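Local coordinates for protein Protease/Reverse transcriptase/ribonuclease H (Eastern chimpanzee simian foamy virus, PDB 7KSF) that joins an aspartic protease, a reverse transcriptase and a ribonuclease H in one chain, and probably serves both polyprotein maturation and copying of the viral genome, at residues 592-597 with 660-665; 642-647 with 696-701. The protein carries 1 engineered substitution. All coordinates share one frame; numbering follows the deposited sequence.

Contact 1: residues 592-597 with 660-665; sequences FYTDGS and VLVITD. With CA (calcium ion), chain B.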
# COMPACT_ATOMS: atom_id res chain seq x y z
N PHE A 592 10.78 -26.61 7.06
CA PHE A 592 11.23 -26.90 8.42
C PHE A 592 10.57 -28.19 8.89
O PHE A 592 9.35 -28.25 9.07
CB PHE A 592 10.89 -25.75 9.36
CG PHE A 592 11.87 -24.62 9.30
CD1 PHE A 592 12.94 -24.56 10.18
CD2 PHE A 592 11.73 -23.61 8.36
CE1 PHE A 592 13.85 -23.52 10.12
CE2 PHE A 592 12.64 -22.56 8.31
CZ PHE A 592 13.70 -22.52 9.19
N TYR A 593 11.38 -29.23 9.07
CA TYR A 593 10.91 -30.48 9.65
C TYR A 593 11.17 -30.47 11.15
O TYR A 593 12.27 -30.12 11.59
CB TYR A 593 11.61 -31.68 9.01
CG TYR A 593 11.43 -31.79 7.51
CD1 TYR A 593 10.29 -32.34 6.96
CD2 TYR A 593 12.42 -31.33 6.65
CE1 TYR A 593 10.12 -32.44 5.60
CE2 TYR A 593 12.27 -31.42 5.28
CZ TYR A 593 11.12 -31.98 4.76
OH TYR A 593 10.96 -32.07 3.40
N THR A 594 10.16 -30.84 11.93
CA THR A 594 10.28 -30.87 13.38
C THR A 594 9.83 -32.22 13.91
O THR A 594 9.13 -32.99 13.24
CB THR A 594 9.46 -29.76 14.05
OG1 THR A 594 8.07 -29.94 13.74
CG2 THR A 594 9.91 -28.39 13.57
N ASP A 595 10.23 -32.49 15.15
CA ASP A 595 9.88 -33.72 15.85
C ASP A 595 10.31 -33.57 17.31
O ASP A 595 11.00 -32.62 17.67
CB ASP A 595 10.53 -34.94 15.21
CG ASP A 595 9.97 -36.25 15.72
OD1 ASP A 595 10.45 -36.74 16.76
OD2 ASP A 595 9.03 -36.78 15.08
N GLY A 596 9.89 -34.53 18.13
CA GLY A 596 10.24 -34.55 19.54
C GLY A 596 9.94 -35.87 20.21
O GLY A 596 8.88 -36.46 20.00
N SER A 597 10.88 -36.34 21.02
CA SER A 597 10.77 -37.63 21.68
C SER A 597 10.93 -37.44 23.18
O SER A 597 11.36 -36.39 23.66
CB SER A 597 11.81 -38.61 21.14
OG SER A 597 11.77 -38.67 19.72
N VAL A 660 7.55 -19.96 3.82
CA VAL A 660 8.15 -21.10 4.50
C VAL A 660 7.05 -22.03 4.97
O VAL A 660 5.87 -21.67 5.04
CB VAL A 660 9.04 -20.67 5.69
CG1 VAL A 660 10.29 -19.96 5.18
CG2 VAL A 660 8.26 -19.77 6.63
N LEU A 661 7.45 -23.26 5.31
CA LEU A 661 6.51 -24.30 5.72
C LEU A 661 7.14 -25.13 6.83
O LEU A 661 8.24 -25.65 6.67
CB LEU A 661 6.13 -25.19 4.53
CG LEU A 661 5.30 -26.44 4.83
CD1 LEU A 661 3.98 -26.07 5.49
CD2 LEU A 661 5.06 -27.22 3.55
N VAL A 662 6.43 -25.23 7.96
CA VAL A 662 6.88 -26.02 9.10
C VAL A 662 6.02 -27.27 9.18
O VAL A 662 4.82 -27.24 8.90
CB VAL A 662 6.82 -25.21 10.41
CG1 VAL A 662 7.50 -25.96 11.54
CG2 VAL A 662 7.45 -23.84 10.22
N ILE A 663 6.64 -28.38 9.58
CA ILE A 663 6.00 -29.69 9.58
C ILE A 663 6.18 -30.33 10.95
O ILE A 663 7.30 -30.38 11.47
CB ILE A 663 6.57 -30.61 8.48
CG1 ILE A 663 6.31 -30.01 7.10
CG2 ILE A 663 5.97 -32.00 8.59
CD1 ILE A 663 7.43 -29.12 6.58
N THR A 664 5.09 -30.82 11.53
CA THR A 664 5.11 -31.46 12.83
C THR A 664 4.68 -32.92 12.70
O THR A 664 3.70 -33.23 12.03
CB THR A 664 4.18 -30.75 13.82
OG1 THR A 664 4.30 -29.34 13.67
CG2 THR A 664 4.54 -31.14 15.25
N ASP A 665 5.42 -33.81 13.37
CA ASP A 665 4.98 -35.20 13.46
C ASP A 665 3.73 -35.33 14.31
O ASP A 665 2.95 -36.27 14.12
CB ASP A 665 6.11 -36.06 14.03
CG ASP A 665 5.74 -37.52 14.10
OD1 ASP A 665 5.00 -38.00 13.22
OD2 ASP A 665 6.20 -38.20 15.04
CA CA B . 8.02 -36.77 18.56

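Contact 2: residues 642-647 with 696-701; sequences EIAAVE and ISKWKS. With CA (calcium ion), chain B.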
# COMPACT_ATOMS: atom_id res chain seq x y z
N GLU A 642 7.59 -32.06 20.83
CA GLU A 642 7.07 -31.74 19.51
C GLU A 642 6.38 -30.39 19.47
O GLU A 642 6.17 -29.84 18.38
CB GLU A 642 6.11 -32.85 19.05
CG GLU A 642 6.80 -34.19 18.88
CD GLU A 642 5.85 -35.29 18.45
OE1 GLU A 642 4.67 -35.25 18.85
OE2 GLU A 642 6.29 -36.19 17.70
N ILE A 643 6.03 -29.84 20.63
CA ILE A 643 5.50 -28.48 20.70
C ILE A 643 6.63 -27.46 20.63
O ILE A 643 6.60 -26.53 19.81
CB ILE A 643 4.65 -28.28 21.97
CG1 ILE A 643 3.25 -28.88 21.79
CG2 ILE A 643 4.55 -26.81 22.33
CD1 ILE A 643 2.37 -28.71 23.01
N ALA A 644 7.65 -27.62 21.48
CA ALA A 644 8.77 -26.69 21.46
C ALA A 644 9.60 -26.81 20.20
O ALA A 644 10.38 -25.90 19.89
CB ALA A 644 9.66 -26.90 22.69
N ALA A 645 9.45 -27.90 19.45
CA ALA A 645 10.23 -28.08 18.23
C ALA A 645 9.85 -27.07 17.16
O ALA A 645 10.68 -26.72 16.31
CB ALA A 645 10.07 -29.50 17.70
N VAL A 646 8.60 -26.59 17.17
CA VAL A 646 8.17 -25.65 16.15
C VAL A 646 8.36 -24.20 16.59
O VAL A 646 8.55 -23.32 15.75
CB VAL A 646 6.71 -25.94 15.75
CG1 VAL A 646 6.57 -27.39 15.31
CG2 VAL A 646 5.76 -25.63 16.89
N GLU A 647 8.32 -23.93 17.90
CA GLU A 647 8.62 -22.59 18.39
C GLU A 647 10.02 -22.17 17.97
O GLU A 647 10.24 -21.02 17.58
CB GLU A 647 8.49 -22.54 19.92
CG GLU A 647 8.91 -21.21 20.54
CD GLU A 647 9.37 -21.36 21.97
OE1 GLU A 647 9.64 -22.51 22.39
OE2 GLU A 647 9.48 -20.33 22.68
N ILE A 696 1.40 -22.11 28.81
CA ILE A 696 0.76 -20.98 28.14
C ILE A 696 1.79 -20.10 27.45
O ILE A 696 1.56 -19.59 26.35
CB ILE A 696 -0.09 -20.19 29.16
CG1 ILE A 696 -1.29 -21.02 29.62
CG2 ILE A 696 -0.55 -18.88 28.57
CD1 ILE A 696 -2.16 -20.34 30.66
N SER A 697 2.96 -19.93 28.08
CA SER A 697 4.00 -19.09 27.49
C SER A 697 4.48 -19.63 26.16
O SER A 697 4.86 -18.86 25.27
CB SER A 697 5.17 -18.96 28.47
OG SER A 697 5.71 -20.24 28.78
N LYS A 698 4.48 -20.96 25.99
CA LYS A 698 4.91 -21.53 24.73
C LYS A 698 3.93 -21.21 23.60
O LYS A 698 4.35 -20.90 22.49
CB LYS A 698 5.09 -23.04 24.88
CG LYS A 698 6.35 -23.44 25.63
CD LYS A 698 7.59 -23.03 24.86
CE LYS A 698 8.85 -23.53 25.53
NZ LYS A 698 10.07 -23.15 24.77
N TRP A 699 2.63 -21.26 23.88
CA TRP A 699 1.65 -20.99 22.84
C TRP A 699 1.64 -19.51 22.45
O TRP A 699 1.55 -19.18 21.27
CB TRP A 699 0.26 -21.43 23.29
CG TRP A 699 0.11 -22.91 23.41
CD1 TRP A 699 0.25 -23.65 24.55
CD2 TRP A 699 -0.18 -23.84 22.36
NE1 TRP A 699 0.05 -24.98 24.27
CE2 TRP A 699 -0.21 -25.13 22.94
CE3 TRP A 699 -0.42 -23.72 20.99
CZ2 TRP A 699 -0.48 -26.27 22.20
CZ3 TRP A 699 -0.68 -24.86 20.25
CH2 TRP A 699 -0.71 -26.12 20.86
N LYS A 700 1.74 -18.62 23.44
CA LYS A 700 1.79 -17.19 23.14
C LYS A 700 2.96 -16.88 22.22
O LYS A 700 2.82 -16.13 21.24
CB LYS A 700 1.89 -16.38 24.43
CG LYS A 700 0.69 -16.51 25.35
CD LYS A 700 0.89 -15.67 26.60
CE LYS A 700 -0.41 -15.51 27.38
NZ LYS A 700 -0.17 -14.83 28.68
N SER A 701 4.13 -17.45 22.51
CA SER A 701 5.32 -17.17 21.71
C SER A 701 5.13 -17.59 20.26
O SER A 701 5.64 -16.93 19.34
CB SER A 701 6.54 -17.87 22.32
OG SER A 701 7.71 -17.61 21.57
CA CA B . 8.02 -36.77 18.56

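Contact 1: residues 592-597 with 660-665
Phe592 and Tyr593 pair with Val662 and Ile663 as neighbouring parallel strands, whose axes run 4.7 Å apart at 20°, joined by the bonds Phe592 N to Leu661 O (2.7 Å), Ile663 N to Phe592 O (2.8 Å) and Thr594 N to Ile663 O (2.9 Å). Thr594 OG1, set between the backbone N and the carbonyl carbon (chi1 62°), is turned to the same Ile663 O, but the modelled separation is too short for the bond to be more than doubtful. Its methyl CG2 meets Val662 CG1 at 4.0 Å, the two side chains crossing at a slant. On this face Phe592 CB also meets Val662 CG2, while Tyr593 and Ile663 project from the other face and touch through their CD1 atoms at 4.3 Å. Past the last bond the chains diverge, and Asp595 and Asp665 lie alongside each other, carboxylate planes 18° apart, with OD2 of Asp595 3.2 Å from OD2 of Asp665. Gly596 O binds the calcium ion. Strand 590-597 is central in the five-stranded RNase H sheet, with 660-664 next to it, the pair flanked by 610-618 and 712-716; helix 638-654 covers the Thr594 face, and helix 727-744 packs on Tyr593 and Ile663.

Contact 2: residues 642-647 with 696-701
Glu647 and Lys698 meet because the glutamate reaches straight out, CG anti to the backbone N (chi1 175°) and the chain extended beyond it, while the lysine bends at chi2 (-65°) and then runs extended to its ammonium. The two side chains cross at about a right angle. Lys698 NZ lies 2.5 Å from Glu647 OE1, on the syn lone pair of that oxygen, in a salt bridge that is also a hydrogen bond. Lys698 CD also comes to 3.3 Å from Glu647 OE1 as the chain crosses the carboxylate. The other oxygen turns to the next helical turn, where Ser701 OG makes a weak hydrogen bond to Glu647 OE2 at 3.4 Å; Lys651 adds a long, weak ion pair. One turn before Glu647, Ile643 extends its CD1 toward the indole of Trp699 and reaches CZ2 at 3.8 Å, these side chains again crossing nearly perpendicular. Ala644 CB comes within 4.3 Å of Lys698 NZ. The helix axes stay 10.1 Å apart at 34°, so the contact is made by side chains bridging the gap. Both helices belong to the RNase H domain, 638-654 lying on its sheet through Val646 on Val662 and Thr664. Val669 of helix 667-683 packs on Ile643 and Ser672 of the same helix on Trp699, placing a third helix beside the apolar end. The contact thus has a buried apolar part and a more open polar part. The lysine charge probably favours the ionised carboxylate; Lys698 holds one oxygen, and Ser701, a turn on, adds only a weak bond to the other.

The centres of contacts 1 and 2 lie 12 Å apart in the RNase H domain, and helix 638-654 connects them: one side packs on the strands of contact 1 and a different side faces helix 694-708. Ala645 CB touches Asp595 O at 3.2 Å. The calcium ion is shared, bound by Gly596 O from contact 1 and by Glu642 OE2 at 2.0 Å from contact 2. Around it Asp665 OD2 approaches Glu642 OE2 to 3.3 Å and Asp595 OD2 approaches the same oxygen to 3.8 Å, a cluster of acidic groups consistent with the metal-dependent active site of RNase H enzymes. The Glu647 salt bridge lies farther along the helix, away from the metal.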